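Local atomic coordinates of tegument protein UL51 (Human herpesvirus 1, PDB entry 6T5A), a protein that probably acts in the egress of herpesvirus particles from the perinuclear space and in the secondary envelopment of cytoplasmic capsids at membranes derived from the trans-Golgi network. Residues A[18-22]-A[23-27]; A[42-46]-A[47-51]. The protein carries 1 engineered substitution. All blocks are in the same frame, centred on the assembly; numbering follows the deposited sequence.

Contact 1. Residues A[18-22]-A[23-27]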
ATOM      1  N   ALA A  18      32.015  -8.035  17.005  1.00 64.08           N
ATOM      2  CA  ALA A  18      32.054  -8.315  15.570  1.00 63.32           C
ATOM      3  C   ALA A  18      32.068  -7.036  14.715  1.00 65.33           C
ATOM      4  O   ALA A  18      32.627  -7.048  13.613  1.00 65.40           O
ATOM      5  CB  ALA A  18      30.870  -9.187  15.176  1.00 63.94           C
ATOM      6  N   ALA A  19      31.436  -5.953  15.221  1.00 58.61           N
ATOM      7  CA  ALA A  19      31.279  -4.663  14.549  1.00 56.52           C
ATOM      8  C   ALA A  19      32.584  -3.965  14.193  1.00 52.68           C
ATOM      9  O   ALA A  19      33.487  -3.845  15.027  1.00 52.66           O
ATOM     10  CB  ALA A  19      30.394  -3.740  15.378  1.00 57.52           C
ATOM     11  N   VAL A  20      32.675  -3.503  12.942  1.00 42.58           N
ATOM     12  CA  VAL A  20      33.838  -2.764  12.448  1.00 38.82           C
ATOM     13  C   VAL A  20      33.541  -1.263  12.640  1.00 34.90           C
ATOM     14  O   VAL A  20      32.574  -0.757  12.076  1.00 34.18           O
ATOM     15  CB  VAL A  20      34.196  -3.124  10.981  1.00 42.16           C
ATOM     16  CG1 VAL A  20      35.451  -2.381  10.523  1.00 40.93           C
ATOM     17  CG2 VAL A  20      34.371  -4.638  10.818  1.00 42.26           C
ATOM     18  N   PRO A  21      34.314  -0.551  13.475  1.00 28.79           N
ATOM     19  CA  PRO A  21      34.016   0.880  13.693  1.00 28.29           C
ATOM     20  C   PRO A  21      34.371   1.738  12.475  1.00 28.81           C
ATOM     21  O   PRO A  21      35.267   1.357  11.715  1.00 28.24           O
ATOM     22  CB  PRO A  21      34.895   1.250  14.898  1.00 30.62           C
ATOM     23  CG  PRO A  21      36.025   0.291  14.857  1.00 35.48           C
ATOM     24  CD  PRO A  21      35.493  -0.992  14.254  1.00 30.67           C
ATOM     25  N   PRO A  22      33.756   2.928  12.313  1.00 27.14           N
ATOM     26  CA  PRO A  22      34.115   3.811  11.183  1.00 26.54           C
ATOM     27  C   PRO A  22      35.613   4.099  11.096  1.00 31.79           C
ATOM     28  O   PRO A  22      36.141   4.148   9.999  1.00 29.76           O
ATOM     29  CB  PRO A  22      33.353   5.087  11.500  1.00 28.16           C
ATOM     30  CG  PRO A  22      32.114   4.594  12.172  1.00 31.49           C
ATOM     31  CD  PRO A  22      32.648   3.518  13.091  1.00 28.32           C
ATOM     32  N   SER A  23      36.317   4.225  12.250  1.00 29.36           N
ATOM     33  CA  SER A  23      37.756   4.501  12.264  1.00 29.01           C
ATOM     34  C   SER A  23      38.577   3.449  11.509  1.00 32.93           C
ATOM     35  O   SER A  23      39.632   3.778  10.986  1.00 32.49           O
ATOM     36  CB  SER A  23      38.265   4.680  13.690  1.00 30.59           C
ATOM     37  OG  SER A  23      38.010   3.535  14.478  1.00 35.02           O
ATOM     38  N   GLU A  24      38.064   2.213  11.398  1.00 30.77           N
ATOM     39  CA  GLU A  24      38.702   1.139  10.632  1.00 31.28           C
ATOM     40  C   GLU A  24      38.110   0.972   9.223  1.00 34.62           C
ATOM     41  O   GLU A  24      38.818   0.583   8.312  1.00 35.33           O
ATOM     42  CB  GLU A  24      38.658  -0.207  11.389  1.00 32.33           C
ATOM     43  CG  GLU A  24      39.570  -0.281  12.602  1.00 39.19           C
ATOM     44  CD  GLU A  24      41.021   0.091  12.376  1.00 53.80           C
ATOM     45  OE1 GLU A  24      41.630  -0.394  11.395  1.00 46.09           O
ATOM     46  OE2 GLU A  24      41.549   0.883  13.185  1.00 48.96           O
ATOM     47  N   ALA A  25      36.820   1.247   9.037  1.00 30.28           N
ATOM     48  CA  ALA A  25      36.183   1.128   7.730  1.00 28.49           C
ATOM     49  C   ALA A  25      35.172   2.247   7.634  1.00 31.70           C
ATOM     50  O   ALA A  25      34.024   2.121   8.084  1.00 30.25           O
ATOM     51  CB  ALA A  25      35.532  -0.257   7.561  1.00 28.75           C
ATOM     52  N   GLU A  26      35.647   3.393   7.126  1.00 28.45           N
ATOM     53  CA  GLU A  26      34.844   4.611   7.042  1.00 27.04           C
ATOM     54  C   GLU A  26      33.603   4.418   6.219  1.00 29.99           C
ATOM     55  O   GLU A  26      33.680   3.895   5.106  1.00 29.33           O
ATOM     56  CB  GLU A  26      35.655   5.830   6.557  1.00 27.48           C
ATOM     57  CG  GLU A  26      36.716   6.297   7.553  1.00 27.66           C
ATOM     58  CD  GLU A  26      36.308   6.902   8.890  1.00 30.13           C
ATOM     59  OE1 GLU A  26      35.102   7.109   9.150  1.00 29.26           O
ATOM     60  OE2 GLU A  26      37.221   7.138   9.705  1.00 26.73           O
ATOM     61  N   PRO A  27      32.439   4.807   6.762  1.00 27.05           N
ATOM     62  CA  PRO A  27      31.205   4.676   5.975  1.00 27.87           C
ATOM     63  C   PRO A  27      31.169   5.657   4.807  1.00 34.28           C
ATOM     64  O   PRO A  27      31.852   6.689   4.815  1.00 33.39           O
ATOM     65  CB  PRO A  27      30.083   4.935   6.993  1.00 29.96           C
ATOM     66  CG  PRO A  27      30.722   5.617   8.145  1.00 34.43           C
ATOM     67  CD  PRO A  27      32.196   5.435   8.078  1.00 29.63           C
TER
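Between Pro21 and Ala25 the backbone coils through a single helix-like turn, with Pro22, Ser23 and Glu24 all in right-handed helical conformation and Pro21 O facing the amides that follow. Glu24 N donates a hydrogen bond to Pro21 O at 2.9 Å. Ala25 N donates a second one to Pro21 O at 3.1 Å. The two donors arrive differently: Ala25 N lies in the carbonyl plane, whereas Glu24 N sits 47° above it. The ring of Pro22 fixes the first corner of the turn, and its CA makes a CA-H...O contact with Ala25 O at 3.5 Å. Val20 sends CG1 toward the end of the turn, anti to its own backbone N (chi1 -177°), to touch Ala25 CB at 3.6 Å; the same methyl skirts Glu24 CB at 4.0 Å. Beyond the turn the chain bends back enough for Pro27 CD to pack against Pro22 CB at 3.6 Å. Ser23 OG passes 3.8 Å from Pro21 CG, but its hydrogen bond goes to an acidic side chain on the chain of another protein. Glu26, bent at chi2, curls its carboxylate back over Pro22 O; since both groups are acceptors, this close placement is doubtful and no bond is assigned. Polar side chains of a further protein chain take hydrogen bonds with Val20 O and Ala25 O. The two nested bonds to Pro21 O, spanning three and four residues, define a beta-turn of the type I/III kind enclosed in an alpha-turn, here set in the proline-rich loop that leads into strand 28-38.

Contact 2. Residues A[42-46]-A[47-51]; sequences APITL and DDALG
A capping box made by Thr45 and Asp48 starts helix 46-61, with Thr45 as the N-cap. Thr45 OG1 accepts from Asp48 N at 3.1 Å, and in return Asp48 OD2 accepts from Thr45 N at 3.1 Å. This second bond is almost straight, 175° at the hydrogen, although the amide meets OD2 from above the carboxylate plane. With chi1 at 71°, Thr45 OG1 lies between its backbone N and carbonyl carbon, turned toward the first turn of the helix. A negative carboxylate here would probably interact favourably with the helix dipole. Two waters extend the box: one donates to both Pro43 O and Asp48 OD2, the other joins Thr45 OG1 to Asp48 OD1. Ile44 crosses Asp48 at about a right angle, laying CG2 against Asp48 CB at 3.8 Å. The regular helical bonds then begin, Ala49 N to Thr45 O and Leu50 N to Leu46 O. Leu46 is buried among side chains of two other protein chains and Val35 of a second copy of this protein. Within its own chain it meets the next turn of the helix, where Leu46 CG packs against Leu50 CD1 at 3.9 Å.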
ATOM      1  N   ALA A  42      -2.195  -1.268 -13.577  1.00 31.85           N
ATOM      2  CA  ALA A  42      -2.640  -2.250 -12.580  1.00 32.32           C
ATOM      3  C   ALA A  42      -4.076  -2.707 -12.913  1.00 36.56           C
ATOM      4  O   ALA A  42      -4.863  -1.888 -13.400  1.00 35.96           O
ATOM      5  CB  ALA A  42      -2.596  -1.626 -11.176  1.00 33.04           C
ATOM      6  N   PRO A  43      -4.442  -3.993 -12.699  1.00 34.57           N
ATOM      7  CA  PRO A  43      -3.635  -5.082 -12.117  1.00 34.72           C
ATOM      8  C   PRO A  43      -2.914  -5.959 -13.158  1.00 37.91           C
ATOM      9  O   PRO A  43      -2.623  -7.114 -12.857  1.00 38.39           O
ATOM     10  CB  PRO A  43      -4.690  -5.867 -11.332  1.00 36.17           C
ATOM     11  CG  PRO A  43      -5.910  -5.800 -12.257  1.00 40.60           C
ATOM     12  CD  PRO A  43      -5.817  -4.459 -12.980  1.00 35.56           C
ATOM     13  N   ILE A  44      -2.649  -5.436 -14.385  1.00 33.29           N
ATOM     14  CA  ILE A  44      -2.001  -6.218 -15.452  1.00 31.17           C
ATOM     15  C   ILE A  44      -0.559  -6.492 -15.058  1.00 33.43           C
ATOM     16  O   ILE A  44       0.171  -5.563 -14.703  1.00 31.33           O
ATOM     17  CB  ILE A  44      -2.100  -5.556 -16.880  1.00 33.28           C
ATOM     18  CG1 ILE A  44      -3.556  -5.199 -17.275  1.00 32.52           C
ATOM     19  CG2 ILE A  44      -1.401  -6.409 -17.979  1.00 33.79           C
ATOM     20  CD1 ILE A  44      -4.597  -6.390 -17.342  1.00 28.68           C
ATOM     21  N   THR A  45      -0.160  -7.771 -15.123  1.00 29.84           N
ATOM     22  CA  THR A  45       1.196  -8.188 -14.747  1.00 29.81           C
ATOM     23  C   THR A  45       2.076  -8.278 -15.996  1.00 35.26           C
ATOM     24  O   THR A  45       1.561  -8.353 -17.118  1.00 33.81           O
ATOM     25  CB  THR A  45       1.158  -9.549 -14.022  1.00 35.45           C
ATOM     26  OG1 THR A  45       0.824 -10.586 -14.956  1.00 33.98           O
ATOM     27  CG2 THR A  45       0.211  -9.569 -12.819  1.00 33.50           C
ATOM     28  N   LEU A  46       3.403  -8.341 -15.799  1.00 31.81           N
ATOM     29  CA  LEU A  46       4.326  -8.524 -16.913  1.00 31.38           C
ATOM     30  C   LEU A  46       4.038  -9.858 -17.647  1.00 34.05           C
ATOM     31  O   LEU A  46       4.058  -9.873 -18.884  1.00 33.26           O
ATOM     32  CB  LEU A  46       5.774  -8.427 -16.410  1.00 31.09           C
ATOM     33  CG  LEU A  46       6.902  -8.653 -17.425  1.00 34.46           C
ATOM     34  CD1 LEU A  46       6.821  -7.668 -18.635  1.00 33.44           C
ATOM     35  CD2 LEU A  46       8.231  -8.553 -16.723  1.00 35.22           C
ATOM     36  N   ASP A  47       3.725 -10.955 -16.888  1.00 30.58           N
ATOM     37  CA  ASP A  47       3.386 -12.260 -17.466  0.55 30.13           C
ATOM     38  C   ASP A  47       2.157 -12.137 -18.367  1.00 33.49           C
ATOM     39  O   ASP A  47       2.108 -12.765 -19.422  1.00 32.06           O
ATOM     40  CB  ASP A  47       3.117 -13.304 -16.365  0.55 31.81           C
ATOM     41  CG  ASP A  47       2.969 -14.723 -16.884  0.55 39.60           C
ATOM     42  OD1 ASP A  47       3.956 -15.264 -17.426  0.55 41.07           O
ATOM     43  OD2 ASP A  47       1.871 -15.302 -16.727  0.55 43.33           O
ATOM     44  N   ASP A  48       1.144 -11.343 -17.936  1.00 31.25           N
ATOM     45  CA  ASP A  48      -0.087 -11.142 -18.718  1.00 30.85           C
ATOM     46  C   ASP A  48       0.224 -10.474 -20.056  1.00 31.95           C
ATOM     47  O   ASP A  48      -0.277 -10.900 -21.084  1.00 30.64           O
ATOM     48  CB  ASP A  48      -1.067 -10.227 -17.979  1.00 32.78           C
ATOM     49  CG  ASP A  48      -1.777 -10.789 -16.772  1.00 42.72           C
ATOM     50  OD1 ASP A  48      -1.896 -12.034 -16.678  1.00 41.73           O
ATOM     51  OD2 ASP A  48      -2.254  -9.978 -15.939  1.00 40.30           O
ATOM     52  N   ALA A  49       0.996  -9.379 -20.018  1.00 29.10           N
ATOM     53  CA  ALA A  49       1.318  -8.627 -21.218  1.00 28.87           C
ATOM     54  C   ALA A  49       2.258  -9.398 -22.138  1.00 31.15           C
ATOM     55  O   ALA A  49       2.074  -9.327 -23.345  1.00 30.47           O
ATOM     56  CB  ALA A  49       1.870  -7.254 -20.848  1.00 29.77           C
ATOM     57  N   LEU A  50       3.208 -10.199 -21.586  1.00 27.76           N
ATOM     58  CA  LEU A  50       4.097 -11.030 -22.418  1.00 27.98           C
ATOM     59  C   LEU A  50       3.308 -12.180 -23.063  1.00 30.80           C
ATOM     60  O   LEU A  50       3.578 -12.523 -24.212  1.00 30.38           O
ATOM     61  CB  LEU A  50       5.299 -11.609 -21.623  1.00 28.03           C
ATOM     62  CG  LEU A  50       6.470 -10.633 -21.299  1.00 32.33           C
ATOM     63  CD1 LEU A  50       7.434 -11.262 -20.312  1.00 32.16           C
ATOM     64  CD2 LEU A  50       7.243 -10.249 -22.546  1.00 31.89           C
ATOM     65  N   GLY A  51       2.337 -12.740 -22.327  1.00 28.08           N
ATOM     66  CA  GLY A  51       1.459 -13.806 -22.834  1.00 27.46           C
ATOM     67  C   GLY A  51       0.588 -13.278 -23.961  1.00 30.85           C
ATOM     68  O   GLY A  51       0.392 -13.959 -24.970  1.00 28.39           O
TER
HETATM   69  O   HOH W   1      -3.682  -9.482 -13.722  1.00 41.60           O
HETATM   70  O   HOH W   2      -0.243 -12.890 -13.998  1.00 42.87           O

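Contacts 1 and 2 follow one another along the chain, separated chiefly by strand 28-38, and they do not touch: their centres lie about 45 Å apart and their nearest atoms about 35 Å. Contact 1 is an outlying coil, its centre about 58 Å from that of the chain, whereas contact 2 is about 15 Å from it, where the extended N-terminal arm gives way to the helices. Contact 1 is a turn in the loop before strand 28-38; contact 2 is the capped start of helix 46-61. Both also lie against chains of other proteins in the eight-chain assembly, so the two ends of the arm take part in intermolecular packing.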